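PDB 4R36: putative acyl-[acyl-carrier-protein]--UDP-N-acetylglucosamine O-acyltransferase from Bacteroides fragilis, which probably transfers an acyl chain from acyl carrier protein to UDP-N-acetylglucosamine, the first step of lipid A synthesis, and may bind calcium. Local coordinates for residues R267-E270 and R271-R275. Sequence-based numbering, arbitrary orientation.
Sequences RNSE and RGIIR
Ser269 reaches across a tight bend of the chain to the backbone of Gly272, just after helix 257-267 has ended. Its CB stays back, 4.0 Å from Gly272 N. With chi1 at 169° the hydroxyl swings away from the serine's own N, and this brings OG to 2.9 Å from Gly272 N. Gly272 N donates to OG, but the N-H points well off the oxygen, at 121°, and the bond is weak. Beyond it OG lies 3.3 Å from Gly272 CA, while CG2 of Ile273 brushes the same oxygen at 4.2 Å, a loose contact at the edge of the bend. OG is held more firmly by its hydrogen bond to Asp193 OD2, an oxygen that also accepts from Arg271 N; the carboxylate thus pins the serine side chain and the backbone at the turn together.

Between the two ends, Glu270 and Arg271 adopt backbone angles of a type I turn, which brings the CA atoms of Ser269 and Gly272 to 5.3 Å. Gly272 then leaves with a positive phi of 88°, a conformation readily open to glycine. The CB of Arg271 is directed away from the preceding residues, and the guanidinium NH2 bonds to Ser191 O, leaving its side chain about 5 Å from that of Gln174, a UDP-N-acetylglucosamine-binding residue. A type I beta turn with a serine side chain bridging its first and fourth residues therefore leads the C-terminal tail out of the helical domain and back against the end of the left-handed beta-helix.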
loop_
_atom_site.group_PDB
_atom_site.type_symbol
_atom_site.label_atom_id
_atom_site.label_comp_id
_atom_site.label_asym_id
_atom_site.label_seq_id
_atom_site.Cartn_x
_atom_site.Cartn_y
_atom_site.Cartn_z
ATOM N N ARG A 267 23.575 -0.606 22.719
ATOM C CA ARG A 267 24.030 0.285 23.755
ATOM C C ARG A 267 23.725 1.737 23.402
ATOM O O ARG A 267 23.311 2.522 24.262
ATOM C CB ARG A 267 25.550 0.099 23.948
ATOM C CG ARG A 267 26.057 0.886 25.115
ATOM C CD ARG A 267 27.482 0.461 25.454
ATOM N NE ARG A 267 27.500 -0.748 26.272
ATOM C CZ ARG A 267 28.488 -1.638 26.278
ATOM N NH1 ARG A 267 29.504 -1.523 25.450
ATOM N NH2 ARG A 267 28.428 -2.702 27.097
ATOM N N ASN A 268 23.844 2.115 22.159
ATOM C CA ASN A 268 23.580 3.523 21.797
ATOM C C ASN A 268 22.228 3.765 21.153
ATOM O O ASN A 268 22.000 4.817 20.546
ATOM C CB ASN A 268 24.715 4.019 20.869
ATOM C CG ASN A 268 26.070 3.909 21.566
ATOM O OD1 ASN A 268 26.990 3.160 21.192
ATOM N ND2 ASN A 268 26.076 4.464 22.702
ATOM N N SER A 269 21.382 2.766 21.204
ATOM C CA SER A 269 20.030 2.851 20.576
ATOM C C SER A 269 19.274 4.075 21.072
ATOM O O SER A 269 19.009 4.241 22.285
ATOM C CB SER A 269 19.206 1.601 20.896
ATOM O OG SER A 269 17.837 1.769 20.519
ATOM N N GLU A 270 18.844 4.903 20.152
ATOM C CA GLU A 270 18.067 6.039 20.514
ATOM C C GLU A 270 16.660 5.770 20.968
ATOM O O GLU A 270 16.108 6.551 21.745
ATOM C CB GLU A 270 17.877 6.945 19.321
ATOM C CG GLU A 270 19.143 7.317 18.640
ATOM C CD GLU A 270 20.018 8.225 19.470
ATOM O OE1 GLU A 270 19.551 8.808 20.472
ATOM O OE2 GLU A 270 21.176 8.351 19.062
ATOM N N ARG A 271 16.003 4.806 20.361
ATOM C CA ARG A 271 14.644 4.504 20.775
ATOM C C ARG A 271 14.450 3.365 21.761
ATOM O O ARG A 271 13.313 3.109 22.189
ATOM C CB ARG A 271 13.831 4.248 19.530
ATOM C CG ARG A 271 13.878 5.594 18.781
ATOM C CD ARG A 271 12.805 5.937 17.858
ATOM N NE ARG A 271 11.453 5.637 18.269
ATOM C CZ ARG A 271 10.397 6.418 18.119
ATOM N NH1 ARG A 271 10.528 7.656 17.699
ATOM N NH2 ARG A 271 9.208 5.966 18.499
ATOM N N GLY A 272 15.508 2.620 22.006
ATOM C CA GLY A 272 15.370 1.299 22.604
ATOM C C GLY A 272 15.179 0.306 21.486
ATOM O O GLY A 272 14.808 0.694 20.393
ATOM N N ILE A 273 15.339 -0.987 21.770
ATOM C CA ILE A 273 15.118 -2.019 20.768
ATOM C C ILE A 273 13.826 -2.729 20.909
ATOM O O ILE A 273 13.231 -2.691 21.959
ATOM C CB ILE A 273 16.245 -3.064 20.739
ATOM C CG1 ILE A 273 16.467 -3.739 22.114
ATOM C CG2 ILE A 273 17.491 -2.374 20.287
ATOM C CD1 ILE A 273 17.362 -4.941 22.018
ATOM N N ILE A 274 13.390 -3.414 19.856
ATOM C CA ILE A 274 12.133 -4.130 19.899
ATOM C C ILE A 274 12.282 -5.284 20.920
ATOM O O ILE A 274 13.386 -5.757 21.193
ATOM C CB ILE A 274 11.686 -4.666 18.506
ATOM C CG1 ILE A 274 12.688 -5.723 17.966
ATOM C CG2 ILE A 274 11.430 -3.524 17.540
ATOM C CD1 ILE A 274 12.134 -6.511 16.767
ATOM N N ARG A 275 11.151 -5.741 21.447
ATOM C CA ARG A 275 11.084 -7.018 22.213
ATOM C C ARG A 275 11.211 -8.339 21.352
ATOM O O ARG A 275 11.417 -8.307 20.147
ATOM C CB ARG A 275 9.818 -7.057 23.076
ATOM C CG ARG A 275 9.882 -5.960 24.146
ATOM C CD ARG A 275 11.169 -6.144 24.955
ATOM N NE ARG A 275 11.612 -5.100 25.893
ATOM C CZ ARG A 275 10.997 -4.777 27.039
ATOM N NH1 ARG A 275 9.837 -5.354 27.361
ATOM N NH2 ARG A 275 11.533 -3.849 27.856
ATOM O OXT ARG A 275 11.165 -9.493 21.778
#